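Local atomic coordinates of putative branched-chain amino acid ABC transporter, periplasmic branched-chain amino acid-binding protein (Pseudomonas protegens Pf-5, PDB entry 4RU0), a protein that probably binds branched-chain amino acids or related small solutes in the periplasm and delivers them to an ABC transporter for uptake. Residues Pro152-Phe157 with Gly379-Leu384; Ser159-Leu164 with Gly198-Leu203; Gly266-Ser271 with Leu289-Ala294; Glu299-Leu304 with Tyr326-Leu331; Ala396-Gln401 with Ile410-Ala415. All blocks are in the same frame, centred on the assembly; numbering follows the deposited sequence.

Contact 1. Residues Pro152-Phe157 with Gly379-Leu384; sequences PVMLTF and GLMQNL
The flat group of this contact is the carboxamide of Gln382, and Met154 lies over one of its faces: Met154 CG is 3.8 Å from Gln382 CD, and nearly all of that separation is perpendicular to the amide plane. Of the amide's outer atoms, Gln382 NE2 comes nearest to that methylene, at 3.6 Å. The amide's NE2 donates to the backbone O of Ala396, which fixes how the group is turned and hence the surface offered to Met154. The two side chains run past each other in opposite directions. Both loops are buried close to the centre of the chain, where 152-157 leads into helix 157-172 and the other loop, 379-384, into strand 384-385; the location is consistent with the hinge region between the lobes of a type I periplasmic binding protein. Beyond the amide, Met154, a selenomethionine, bends at its third torsion (chi3 -99°), and this kink carries CE in among apolar partners. Met154 CE is 3.7 Å from Met381 CG, the two side chains crossing at about a right angle. Leu384 stands across it too, with CD1 modelled 3.3 Å from Met154 CE, shorter than methyls normally come, so the exact fit is doubtful. Val153 adds a looser touch, CG1 to Leu384 CD2 at 4.3 Å. Val336 of helix 325-348 also packs on Met154, while Val332 and Ala335 back Met381.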
# COMPACT_ATOMS: atom_id res chain seq x y z
N PRO A 152 -4.28 2.66 7.99
CA PRO A 152 -3.82 2.77 6.61
C PRO A 152 -2.30 2.91 6.59
O PRO A 152 -1.75 3.97 6.40
CB PRO A 152 -4.48 4.05 6.15
CG PRO A 152 -4.50 4.88 7.35
CD PRO A 152 -4.66 3.97 8.52
N VAL A 153 -1.63 1.79 6.81
CA VAL A 153 -0.20 1.75 7.07
C VAL A 153 0.74 2.05 5.92
O VAL A 153 0.52 1.66 4.79
CB VAL A 153 0.22 0.42 7.71
CG1 VAL A 153 1.48 0.62 8.51
CG2 VAL A 153 -0.86 -0.10 8.61
N MSE A 154 1.82 2.73 6.28
CA MSE A 154 2.94 3.04 5.41
C MSE A 154 2.74 4.18 4.44
O MSE A 154 3.56 5.10 4.43
CB MSE A 154 3.29 1.79 4.64
CG MSE A 154 4.78 1.60 4.63
SE MSE A 154 5.12 -0.20 3.99
CE MSE A 154 5.39 -0.97 5.77
N LEU A 155 1.73 4.11 3.59
CA LEU A 155 1.50 5.19 2.68
C LEU A 155 0.04 5.48 2.44
O LEU A 155 -0.66 4.67 1.90
CB LEU A 155 2.20 4.90 1.35
CG LEU A 155 2.35 6.08 0.41
CD1 LEU A 155 3.22 7.15 1.02
CD2 LEU A 155 2.89 5.64 -0.92
N THR A 156 -0.39 6.68 2.77
CA THR A 156 -1.69 7.15 2.35
C THR A 156 -1.56 7.94 1.06
O THR A 156 -0.51 8.45 0.76
CB THR A 156 -2.37 8.03 3.39
OG1 THR A 156 -1.63 9.23 3.57
CG2 THR A 156 -2.47 7.30 4.71
N PHE A 157 -2.65 8.04 0.33
CA PHE A 157 -2.66 8.83 -0.90
C PHE A 157 -2.31 10.30 -0.66
O PHE A 157 -1.78 10.96 -1.55
CB PHE A 157 -4.03 8.72 -1.57
CG PHE A 157 -4.36 7.33 -2.03
CD1 PHE A 157 -3.44 6.60 -2.78
CD2 PHE A 157 -5.56 6.73 -1.68
CE1 PHE A 157 -3.74 5.30 -3.20
CE2 PHE A 157 -5.86 5.44 -2.09
CZ PHE A 157 -4.95 4.72 -2.86
N GLY A 379 16.19 -2.71 1.51
CA GLY A 379 15.78 -2.03 0.30
C GLY A 379 14.30 -2.19 -0.05
O GLY A 379 13.79 -1.51 -0.95
N LEU A 380 13.62 -3.09 0.66
CA LEU A 380 12.27 -3.49 0.29
C LEU A 380 11.18 -2.71 1.02
O LEU A 380 10.15 -2.37 0.44
CB LEU A 380 12.10 -4.99 0.55
CG LEU A 380 10.81 -5.66 0.06
CD1 LEU A 380 10.53 -5.31 -1.39
CD2 LEU A 380 10.92 -7.17 0.24
N MSE A 381 11.43 -2.43 2.30
CA MSE A 381 10.45 -1.74 3.13
C MSE A 381 11.08 -0.53 3.82
O MSE A 381 12.23 -0.58 4.23
CB MSE A 381 9.87 -2.70 4.17
CG MSE A 381 8.92 -2.06 5.17
SE MSE A 381 8.49 -3.29 6.63
CE MSE A 381 8.03 -4.83 5.54
N GLN A 382 10.31 0.54 3.94
CA GLN A 382 10.80 1.76 4.59
C GLN A 382 10.77 1.64 6.11
O GLN A 382 10.27 0.66 6.66
CB GLN A 382 9.98 2.96 4.14
CG GLN A 382 8.52 2.90 4.56
CD GLN A 382 7.66 3.92 3.83
OE1 GLN A 382 7.47 5.04 4.30
NE2 GLN A 382 7.13 3.53 2.68
N ASN A 383 11.30 2.66 6.79
CA ASN A 383 11.16 2.77 8.23
C ASN A 383 9.70 3.00 8.61
O ASN A 383 8.93 3.59 7.86
CB ASN A 383 12.02 3.91 8.78
CG ASN A 383 13.51 3.60 8.75
OD1 ASN A 383 13.95 2.70 8.04
ND2 ASN A 383 14.28 4.34 9.54
N LEU A 384 9.32 2.50 9.78
CA LEU A 384 7.96 2.69 10.30
C LEU A 384 8.01 3.15 11.75
O LEU A 384 8.60 2.49 12.60
CB LEU A 384 7.15 1.41 10.20
CG LEU A 384 6.58 1.02 8.84
CD1 LEU A 384 5.95 -0.36 8.93
CD2 LEU A 384 5.57 2.06 8.40

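Contact 2. Residues Ser159-Leu164 with Gly198-Leu203; sequences SEASTL and GPLKLL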
# COMPACT_ATOMS: atom_id res chain seq x y z
N SER A 159 0.01 11.36 1.61
CA SER A 159 1.47 11.32 1.64
C SER A 159 2.05 11.04 0.26
O SER A 159 3.10 11.57 -0.09
CB SER A 159 1.96 10.25 2.62
OG SER A 159 1.58 10.56 3.95
N GLU A 160 1.37 10.20 -0.52
CA GLU A 160 1.85 9.85 -1.85
C GLU A 160 1.95 11.10 -2.71
O GLU A 160 2.93 11.27 -3.45
CB GLU A 160 0.93 8.83 -2.52
CG GLU A 160 1.53 8.26 -3.80
CD GLU A 160 0.52 7.48 -4.62
OE1 GLU A 160 -0.70 7.76 -4.51
OE2 GLU A 160 0.94 6.59 -5.38
N ALA A 161 0.95 11.97 -2.61
CA ALA A 161 0.97 13.24 -3.32
C ALA A 161 2.22 14.02 -2.97
O ALA A 161 2.93 14.51 -3.85
CB ALA A 161 -0.28 14.05 -3.00
N SER A 162 2.50 14.12 -1.67
CA SER A 162 3.68 14.85 -1.21
C SER A 162 4.98 14.26 -1.77
O SER A 162 5.82 14.99 -2.27
CB SER A 162 3.74 14.88 0.31
OG SER A 162 4.80 15.71 0.76
N THR A 163 5.14 12.94 -1.68
CA THR A 163 6.33 12.28 -2.21
C THR A 163 6.44 12.47 -3.73
O THR A 163 7.54 12.65 -4.26
CB THR A 163 6.36 10.77 -1.91
OG1 THR A 163 5.33 10.10 -2.65
CG2 THR A 163 6.16 10.51 -0.44
N LEU A 164 5.30 12.42 -4.41
CA LEU A 164 5.27 12.67 -5.85
C LEU A 164 5.85 14.05 -6.14
O LEU A 164 6.73 14.19 -6.99
CB LEU A 164 3.83 12.56 -6.39
CG LEU A 164 3.53 12.76 -7.89
CD1 LEU A 164 3.21 14.21 -8.22
CD2 LEU A 164 4.68 12.23 -8.76
N GLY A 198 -7.28 17.29 -2.60
CA GLY A 198 -6.90 18.12 -1.47
C GLY A 198 -5.41 18.42 -1.36
O GLY A 198 -5.00 19.59 -1.45
N PRO A 199 -4.59 17.38 -1.18
CA PRO A 199 -3.15 17.62 -0.96
C PRO A 199 -2.46 18.29 -2.14
O PRO A 199 -1.58 19.13 -1.93
CB PRO A 199 -2.60 16.21 -0.71
CG PRO A 199 -3.60 15.28 -1.29
CD PRO A 199 -4.93 15.95 -1.12
N LEU A 200 -2.84 17.94 -3.37
CA LEU A 200 -2.20 18.55 -4.54
C LEU A 200 -2.52 20.03 -4.63
O LEU A 200 -1.69 20.82 -5.05
CB LEU A 200 -2.61 17.83 -5.82
CG LEU A 200 -1.85 16.51 -5.99
CD1 LEU A 200 -2.31 15.74 -7.22
CD2 LEU A 200 -0.35 16.76 -6.05
N LYS A 201 -3.72 20.41 -4.21
CA LYS A 201 -4.10 21.82 -4.20
C LYS A 201 -3.27 22.60 -3.18
O LYS A 201 -2.79 23.70 -3.46
CB LYS A 201 -5.59 21.97 -3.89
CG LYS A 201 -6.06 23.42 -3.86
CD LYS A 201 -7.54 23.51 -3.51
CE LYS A 201 -7.78 23.21 -2.05
NZ LYS A 201 -9.22 23.32 -1.69
N LEU A 202 -3.11 22.02 -1.99
CA LEU A 202 -2.27 22.60 -0.95
C LEU A 202 -0.82 22.77 -1.42
O LEU A 202 -0.24 23.85 -1.30
CB LEU A 202 -2.33 21.75 0.32
CG LEU A 202 -1.39 22.12 1.47
CD1 LEU A 202 -1.63 23.56 1.91
CD2 LEU A 202 -1.57 21.16 2.63
N LEU A 203 -0.24 21.69 -1.95
CA LEU A 203 1.14 21.72 -2.43
C LEU A 203 1.32 22.70 -3.58
O LEU A 203 2.38 23.32 -3.73
CB LEU A 203 1.58 20.31 -2.85
CG LEU A 203 1.61 19.29 -1.71
CD1 LEU A 203 1.53 17.85 -2.22
CD2 LEU A 203 2.84 19.48 -0.83
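Helices 157-172 and 197-207 run in broadly the same direction through residues 159-164 and 198-203, their local axes 8.9 Å apart at closest and inclined at -38°. Ala161 and Leu200 have the nearest CA atoms, 6.3 Å apart; Ala161, whose side chain is a single methyl, lets the helices come this near on its side. That methyl points at the other helix and meets the ring of Pro199, CB to CB at 3.9 Å, with Pro199 CG equally near. Leu200 closes in beside it: its first bond runs along the interface rather than at helix 159-164, yet CD2 comes to 4.1 Å from Ala161 CB. Helix 197-207 links the parallel neighbours 182-188 and 210-216 in a beta-alpha-beta unit, and helix 157-172 precedes the first of them; Leu164 and Leu200 both rest on Phe239 of strand 237-241, so the pair packs against the sheet of an alpha/beta lobe. Leu203 reaches the backbone of the partner helix, with CD1 3.8 Å from Ser162 CA. Its CG is anti to the carbonyl carbon (chi1 -63°), which directs the branch across the gap. Ser162 turns its hydroxyl elsewhere, hydrogen-bonding the backbone N of Asp417, while Leu420 and Leu421 of helix 418-435 pack on Leu203 and Pro199 respectively.

Contact 3. Residues Gly266-Ser271 with Leu289-Ala294; sequences GDIWAS and LTPYPA. With P3G (3,6,9,12,15-pentaoxaheptadecane), chain C.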
# COMPACT_ATOMS: atom_id res chain seq x y z
N GLY A 266 3.35 6.92 -12.37
CA GLY A 266 2.16 6.22 -11.92
C GLY A 266 2.00 6.16 -10.42
O GLY A 266 2.98 6.14 -9.66
N ASP A 267 0.74 6.15 -9.99
CA ASP A 267 0.34 5.81 -8.63
C ASP A 267 0.92 4.45 -8.24
O ASP A 267 1.29 3.66 -9.10
CB ASP A 267 -1.18 5.79 -8.53
CG ASP A 267 -1.68 5.79 -7.12
OD1 ASP A 267 -1.79 4.70 -6.52
OD2 ASP A 267 -1.98 6.90 -6.61
N ILE A 268 0.98 4.17 -6.94
CA ILE A 268 1.48 2.86 -6.51
C ILE A 268 0.55 1.75 -6.99
O ILE A 268 0.97 0.61 -7.17
CB ILE A 268 1.65 2.78 -4.99
CG1 ILE A 268 0.30 2.93 -4.27
CG2 ILE A 268 2.64 3.84 -4.50
CD1 ILE A 268 0.35 2.55 -2.82
N TRP A 269 -0.71 2.09 -7.25
CA TRP A 269 -1.66 1.12 -7.78
C TRP A 269 -1.69 1.15 -9.30
O TRP A 269 -2.64 0.69 -9.93
CB TRP A 269 -3.05 1.38 -7.19
CG TRP A 269 -3.01 1.25 -5.71
CD1 TRP A 269 -3.07 2.26 -4.80
CD2 TRP A 269 -2.84 0.05 -4.96
NE1 TRP A 269 -2.97 1.76 -3.53
CE2 TRP A 269 -2.83 0.40 -3.60
CE3 TRP A 269 -2.71 -1.30 -5.31
CZ2 TRP A 269 -2.69 -0.54 -2.58
CZ3 TRP A 269 -2.57 -2.24 -4.30
CH2 TRP A 269 -2.56 -1.85 -2.95
N ALA A 270 -0.63 1.69 -9.88
CA ALA A 270 -0.43 1.64 -11.33
C ALA A 270 1.04 1.32 -11.59
O ALA A 270 1.61 1.77 -12.58
CB ALA A 270 -0.83 2.96 -11.99
N SER A 271 1.63 0.53 -10.71
CA SER A 271 3.07 0.32 -10.71
C SER A 271 3.48 -1.12 -11.00
O SER A 271 4.64 -1.48 -10.80
CB SER A 271 3.66 0.74 -9.36
OG SER A 271 3.10 -0.04 -8.31
N LEU A 289 5.56 5.00 -8.79
CA LEU A 289 5.89 5.02 -7.37
C LEU A 289 5.59 3.66 -6.75
O LEU A 289 4.68 2.96 -7.18
CB LEU A 289 5.09 6.12 -6.64
CG LEU A 289 5.31 7.56 -7.09
CD1 LEU A 289 4.20 8.47 -6.56
CD2 LEU A 289 6.66 8.07 -6.62
N THR A 290 6.36 3.28 -5.73
CA THR A 290 6.12 2.02 -5.03
C THR A 290 6.61 2.07 -3.59
O THR A 290 7.66 2.65 -3.31
CB THR A 290 6.79 0.83 -5.75
OG1 THR A 290 6.55 -0.37 -5.02
CG2 THR A 290 8.29 1.05 -5.87
N PRO A 291 5.85 1.47 -2.67
CA PRO A 291 6.30 1.28 -1.30
C PRO A 291 6.92 -0.10 -1.10
O PRO A 291 7.44 -0.39 -0.03
CB PRO A 291 5.01 1.42 -0.49
CG PRO A 291 3.98 0.83 -1.39
CD PRO A 291 4.42 1.12 -2.82
N TYR A 292 6.83 -0.93 -2.13
CA TYR A 292 7.45 -2.25 -2.13
C TYR A 292 8.00 -2.64 -3.50
O TYR A 292 7.37 -3.41 -4.21
CB TYR A 292 6.47 -3.30 -1.61
CG TYR A 292 5.02 -2.99 -1.85
CD1 TYR A 292 4.48 -3.07 -3.11
CD2 TYR A 292 4.18 -2.65 -0.81
CE1 TYR A 292 3.16 -2.80 -3.34
CE2 TYR A 292 2.86 -2.38 -1.03
CZ TYR A 292 2.35 -2.45 -2.31
OH TYR A 292 1.04 -2.18 -2.55
N PRO A 293 9.16 -2.12 -3.85
CA PRO A 293 9.76 -2.28 -5.19
C PRO A 293 9.92 -3.73 -5.63
O PRO A 293 10.25 -4.60 -4.82
CB PRO A 293 11.13 -1.61 -5.04
CG PRO A 293 11.41 -1.63 -3.58
CD PRO A 293 10.08 -1.44 -2.92
N ALA A 294 9.70 -3.98 -6.92
CA ALA A 294 9.97 -5.28 -7.50
C ALA A 294 11.45 -5.63 -7.37
O ALA A 294 12.30 -4.74 -7.30
CB ALA A 294 9.55 -5.31 -8.97
O3 P3G C . -4.55 -6.27 -3.54
C7 P3G C . -4.79 -5.19 -2.66
C8 P3G C . -6.18 -4.63 -2.92
O4 P3G C . -6.21 -3.27 -2.51
C9 P3G C . -6.98 -2.48 -3.40
C10 P3G C . -6.21 -1.20 -3.65
O5 P3G C . -7.13 -0.15 -3.89
C11 P3G C . -6.80 0.57 -5.07
C12 P3G C . -7.97 1.46 -5.45
O6 P3G C . -8.30 1.24 -6.81
C13 P3G C . -9.56 1.77 -7.14
C14 P3G C . -10.57 0.65 -7.17
O7 P3G C . -11.88 1.19 -7.14
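Trp269 and Tyr292 meet at the far ends of their side chains: Tyr292 OH lies 3.6 Å from Trp269 CH2, approaching obliquely, and the two side chains cross at about a right angle. The bound polyether takes a face of the indole, its C10 standing 3.5 Å above the ring plane, displaced toward the rim. Behind this pair, Ile268 fills the space against the second segment. Its CG2 methyl is 3.7 Å from Pro291 CD and 4.0 Å from Leu289 CB. The backbone is joined by one nearly straight hydrogen bond, Leu289 N to Gly266 O at 3.0 Å (173°), and by a CA-H...O contact, Ile268 CA to Leu289 O at 3.3 Å (157°); Ser271 CB crowds that same carbonyl oxygen.

Further out, the turn carrying Trp269 is locked by Asp267. Its OD1 accepts from Trp269 N at 2.9 Å through the anti lone pair, forming an Asx turn, while OD2 pairs with Arg241 in a salt bridge. Trp269 CG is anti to the carbonyl carbon (chi1 -60°), and the indole so placed gives its NE1 to Gly135 O, which limits rotation of the ring. On the other segment, Thr290 OG1 accepts from Tyr292 N in an ST turn, while Val325, Ser329 and Val332 of helix 325-348 pack on Tyr292. With Tyr41, Tyr192 and Trp243, Trp269 lines the polyether pocket; the loop after strand 264-266 supplies this one of the four aromatic residues, and Tyr292 of the loop after 287-290 touches its indole, consistent with the solute cleft of a periplasmic binding protein.

Contact 4. Residues Glu299-Leu304 with Tyr326-Leu331; sequences EIHKRL and YYNSGL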
# COMPACT_ATOMS: atom_id res chain seq x y z
N GLU A 299 17.85 -9.09 0.57
CA GLU A 299 18.36 -10.07 1.52
C GLU A 299 17.32 -11.12 1.89
O GLU A 299 17.59 -12.32 1.85
CB GLU A 299 18.87 -9.39 2.79
CG GLU A 299 19.46 -10.37 3.79
CD GLU A 299 20.02 -9.69 5.03
OE1 GLU A 299 19.73 -8.49 5.23
OE2 GLU A 299 20.74 -10.36 5.80
N ILE A 300 16.12 -10.66 2.25
CA ILE A 300 15.03 -11.55 2.66
C ILE A 300 14.67 -12.53 1.54
O ILE A 300 14.38 -13.69 1.80
CB ILE A 300 13.77 -10.75 3.09
CG1 ILE A 300 12.65 -11.69 3.54
CG2 ILE A 300 13.28 -9.84 1.97
CD1 ILE A 300 12.97 -12.48 4.80
N HIS A 301 14.73 -12.05 0.29
CA HIS A 301 14.37 -12.86 -0.87
C HIS A 301 15.28 -14.08 -1.02
O HIS A 301 14.83 -15.14 -1.46
CB HIS A 301 14.44 -12.03 -2.14
CG HIS A 301 13.26 -11.13 -2.33
ND1 HIS A 301 12.20 -11.45 -3.16
CD2 HIS A 301 12.97 -9.91 -1.81
CE1 HIS A 301 11.31 -10.48 -3.13
NE2 HIS A 301 11.75 -9.53 -2.32
N LYS A 302 16.55 -13.92 -0.66
CA LYS A 302 17.50 -15.02 -0.80
C LYS A 302 17.32 -16.05 0.30
O LYS A 302 17.54 -17.24 0.08
CB LYS A 302 18.93 -14.47 -0.82
CG LYS A 302 19.30 -13.84 -2.16
CD LYS A 302 20.61 -13.09 -2.09
CE LYS A 302 21.11 -12.74 -3.48
NZ LYS A 302 20.09 -12.03 -4.30
N ARG A 303 16.90 -15.60 1.48
CA ARG A 303 16.56 -16.52 2.56
C ARG A 303 15.36 -17.37 2.15
O ARG A 303 15.29 -18.56 2.47
CB ARG A 303 16.24 -15.78 3.86
CG ARG A 303 17.32 -14.84 4.33
CD ARG A 303 16.94 -14.21 5.66
NE ARG A 303 17.83 -13.12 6.02
CZ ARG A 303 17.71 -12.38 7.13
NH1 ARG A 303 16.73 -12.63 7.98
NH2 ARG A 303 18.57 -11.40 7.37
N LEU A 304 14.42 -16.74 1.46
CA LEU A 304 13.23 -17.43 0.96
C LEU A 304 13.63 -18.53 -0.01
O LEU A 304 13.16 -19.67 0.10
CB LEU A 304 12.28 -16.44 0.28
CG LEU A 304 11.11 -15.88 1.10
CD1 LEU A 304 11.58 -15.21 2.38
CD2 LEU A 304 10.29 -14.91 0.25
N TYR A 326 3.67 -7.61 -6.91
CA TYR A 326 2.60 -8.27 -6.23
C TYR A 326 3.13 -9.22 -5.15
O TYR A 326 2.63 -9.22 -4.04
CB TYR A 326 1.79 -9.04 -7.25
CG TYR A 326 1.00 -8.16 -8.17
CD1 TYR A 326 0.33 -7.06 -7.69
CD2 TYR A 326 0.93 -8.41 -9.52
CE1 TYR A 326 -0.39 -6.24 -8.52
CE2 TYR A 326 0.20 -7.60 -10.36
CZ TYR A 326 -0.46 -6.51 -9.85
OH TYR A 326 -1.20 -5.69 -10.67
N TYR A 327 4.16 -9.99 -5.46
CA TYR A 327 4.74 -10.89 -4.49
C TYR A 327 5.34 -10.13 -3.33
O TYR A 327 5.26 -10.55 -2.19
CB TYR A 327 5.78 -11.80 -5.14
CG TYR A 327 6.36 -12.82 -4.20
CD1 TYR A 327 7.30 -12.47 -3.27
CD2 TYR A 327 5.93 -14.14 -4.24
CE1 TYR A 327 7.81 -13.39 -2.40
CE2 TYR A 327 6.44 -15.07 -3.37
CZ TYR A 327 7.38 -14.69 -2.46
OH TYR A 327 7.90 -15.60 -1.59
N ASN A 328 5.96 -9.02 -3.63
CA ASN A 328 6.67 -8.24 -2.63
C ASN A 328 5.73 -7.46 -1.72
O ASN A 328 6.07 -7.17 -0.57
CB ASN A 328 7.67 -7.30 -3.29
CG ASN A 328 8.81 -8.04 -3.97
OD1 ASN A 328 8.72 -9.25 -4.22
ND2 ASN A 328 9.88 -7.32 -4.27
N SER A 329 4.55 -7.12 -2.23
CA SER A 329 3.54 -6.49 -1.40
C SER A 329 3.07 -7.49 -0.36
O SER A 329 2.81 -7.13 0.78
CB SER A 329 2.37 -5.97 -2.24
OG SER A 329 1.65 -7.04 -2.84
N GLY A 330 2.99 -8.76 -0.76
CA GLY A 330 2.64 -9.83 0.16
C GLY A 330 3.67 -9.94 1.27
O GLY A 330 3.32 -10.10 2.44
N LEU A 331 4.94 -9.84 0.90
CA LEU A 331 6.03 -9.91 1.87
C LEU A 331 5.97 -8.76 2.87
O LEU A 331 6.17 -8.95 4.07
CB LEU A 331 7.38 -9.90 1.15
CG LEU A 331 7.68 -11.11 0.26
CD1 LEU A 331 9.01 -10.92 -0.46
CD2 LEU A 331 7.70 -12.39 1.08
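Leu304 and Leu331 meet tip to tip, CD2 to CD2 at 3.7 Å. The helix axes at 299-304 and 326-331 stay 12.3 Å apart and lie nearly perpendicular (94°), which leaves long side chains to span the gap. The other methyl of Leu331, CD1, rests 3.6 Å from His301 CE1. Leu304 CD2 also arrives at the edge of Tyr327, in the ring plane, 3.9 Å from CE1; the tyrosine hydroxyl hydrogen-bonds Asp59.

Polar groups meet at His301 and Asn328. His301 CE1 is 3.1 Å from Asn328 OD1, which lies at the imidazole edge, with ring and amide planes 53° apart; His301 NE2 and Asn328 ND2 are near but poorly angled for a bond. Asn328 ND2 instead donates to Pro293 O and Gly295 O, which fixes the amide and explains why OD1 faces the histidine carbon. Within its own helix, Arg303 NH2 makes a salt bridge to Glu299 OE2 at 2.9 Å.

Aromatic contacts add a third kind: Phe322 makes edge-to-face pairs with both His301 and Tyr327. Ile300 packs on Tyr60, which like Asp59 lies on helix 47-67; the steep axis angle makes this near-orthogonal helix packing, probably in the N-terminal lobe of the alpha/beta fold.

Contact 5. Residues Ala396-Gln401 with Ile410-Ala415; sequences AARVQQ and ISEWIA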
# COMPACT_ATOMS: atom_id res chain seq x y z
N ALA A 396 6.72 7.26 2.77
CA ALA A 396 7.75 7.32 1.74
C ALA A 396 7.46 6.36 0.59
O ALA A 396 6.67 5.43 0.73
CB ALA A 396 9.11 7.04 2.33
N ALA A 397 8.11 6.59 -0.54
CA ALA A 397 8.00 5.69 -1.69
C ALA A 397 9.26 5.76 -2.53
O ALA A 397 10.04 6.70 -2.42
CB ALA A 397 6.79 6.06 -2.54
N ARG A 398 9.46 4.75 -3.37
CA ARG A 398 10.57 4.73 -4.31
C ARG A 398 10.05 4.81 -5.74
O ARG A 398 8.94 4.38 -6.02
CB ARG A 398 11.43 3.48 -4.12
CG ARG A 398 12.12 3.40 -2.78
CD ARG A 398 12.87 2.09 -2.61
NE ARG A 398 13.97 1.95 -3.57
CZ ARG A 398 15.24 2.25 -3.30
NH1 ARG A 398 15.57 2.71 -2.10
NH2 ARG A 398 16.17 2.09 -4.23
N VAL A 399 10.86 5.37 -6.63
CA VAL A 399 10.50 5.45 -8.03
C VAL A 399 11.19 4.34 -8.81
O VAL A 399 12.38 4.10 -8.63
CB VAL A 399 10.88 6.82 -8.63
CG1 VAL A 399 10.40 6.92 -10.08
CG2 VAL A 399 10.30 7.95 -7.78
N GLN A 400 10.44 3.65 -9.66
CA GLN A 400 11.03 2.64 -10.52
C GLN A 400 10.61 2.87 -11.97
O GLN A 400 9.52 3.38 -12.23
CB GLN A 400 10.65 1.24 -10.06
CG GLN A 400 9.17 0.96 -10.08
CD GLN A 400 8.84 -0.40 -9.50
OE1 GLN A 400 9.56 -0.91 -8.65
NE2 GLN A 400 7.74 -0.99 -9.96
N GLN A 401 11.49 2.49 -12.90
CA GLN A 401 11.29 2.77 -14.32
C GLN A 401 11.14 1.49 -15.14
O GLN A 401 11.87 0.52 -14.94
CB GLN A 401 12.45 3.61 -14.86
CG GLN A 401 12.35 3.96 -16.34
CD GLN A 401 13.26 5.11 -16.71
OE1 GLN A 401 14.40 5.20 -16.25
NE2 GLN A 401 12.75 6.02 -17.54
N ILE A 410 15.19 3.90 -9.65
CA ILE A 410 15.94 5.09 -10.02
C ILE A 410 15.89 6.17 -8.94
O ILE A 410 16.19 7.33 -9.21
CB ILE A 410 15.45 5.70 -11.35
CG1 ILE A 410 13.99 6.14 -11.22
CG2 ILE A 410 15.61 4.69 -12.48
CD1 ILE A 410 13.47 6.83 -12.46
N SER A 411 15.50 5.79 -7.73
CA SER A 411 15.53 6.73 -6.62
C SER A 411 15.68 6.02 -5.29
O SER A 411 15.39 4.83 -5.17
CB SER A 411 14.26 7.60 -6.59
OG SER A 411 13.26 7.03 -5.76
N GLU A 412 16.13 6.76 -4.28
CA GLU A 412 16.08 6.30 -2.91
C GLU A 412 14.67 6.47 -2.38
O GLU A 412 13.75 6.79 -3.14
CB GLU A 412 17.06 7.07 -2.03
CG GLU A 412 18.42 7.31 -2.66
CD GLU A 412 19.24 6.04 -2.77
OE1 GLU A 412 18.95 5.08 -2.03
OE2 GLU A 412 20.18 6.02 -3.59
N TRP A 413 14.50 6.28 -1.08
CA TRP A 413 13.22 6.57 -0.46
C TRP A 413 13.00 8.07 -0.44
O TRP A 413 13.81 8.83 0.08
CB TRP A 413 13.15 6.00 0.96
CG TRP A 413 13.13 4.50 1.01
CD1 TRP A 413 14.17 3.67 1.30
CD2 TRP A 413 12.00 3.64 0.75
NE1 TRP A 413 13.78 2.36 1.24
CE2 TRP A 413 12.45 2.31 0.91
CE3 TRP A 413 10.67 3.87 0.40
CZ2 TRP A 413 11.60 1.22 0.73
CZ3 TRP A 413 9.83 2.78 0.22
CH2 TRP A 413 10.30 1.47 0.39
N ILE A 414 11.89 8.49 -1.05
CA ILE A 414 11.47 9.88 -1.04
C ILE A 414 10.44 10.10 0.06
O ILE A 414 9.31 9.61 -0.05
CB ILE A 414 10.87 10.30 -2.40
CG1 ILE A 414 11.75 9.83 -3.56
CG2 ILE A 414 10.62 11.80 -2.45
CD1 ILE A 414 13.13 10.45 -3.58
N ALA A 415 10.81 10.82 1.11
CA ALA A 415 9.90 11.06 2.22
C ALA A 415 8.87 12.15 1.90
O ALA A 415 9.19 13.12 1.21
CB ALA A 415 10.68 11.44 3.47
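Ala397 and Ile414 form the tight end of this antiparallel pairing, a hydrogen-bonded pair in which Ile414 N reaches Ala397 O at 2.9 Å (172°) and Ala397 N returns a longer bond to Ile414 O. Farther along, the regular pattern is lost: Val399 N donates to a side chain, Ser411 OG, at 3.0 Å, and that hydroxyl gives its proton to Glu412 O. Ile410 N to Val399 O restores a backbone bond. Beside it, Val399 CG1 packs 3.8 Å from Ile410 CG1, and Tyr167 of helix 157-172 covers both side chains.

The more open side is carried by Arg398 and Trp413. The bent arginine chain (chi3 65°) crosses the indole face, with CG in a CH-pi contact 3.6 Å from the centroid of the six-membered ring. Its guanidinium makes a cation-pi interaction, CZ being 5.0 Å from the five-membered centroid, although the two planes are 76° apart. Exposed Glu412 leaves OE1 4.1 Å from Arg398 NH1, beyond a salt bridge, so any attraction is probably modest. Strands 396-402 and 407-415, consecutive and antiparallel, form a beta hairpin; the first also bonds strand 287-290, and the second, broken by a bulge or short loop, ends the mixed sheet.

Contacts 1 and 3 lie nearest the chain's centre, yet differ: contact 1 is side-chain packing between loops, whereas contact 3 combines backbone bonding with a ligand-facing aromatic. Contacts 2 and 4 are buried helix pairs on opposite sides of that centre; contact 2 sets one alanine methyl against proline and leucines at a shallow crossing, contact 4 bridges a wider gap with longer side chains at a steep one. Contact 5 is partly exposed and the richest in cross-segment hydrogen bonds. It shares a sheet with contact 3 through Thr290 O and Arg398 N, and joins contact 1 through Gln382. Glu160, on the helix of contact 2, bonds Ile268 N of contact 3, while Asn328 ties contact 4 to Pro293.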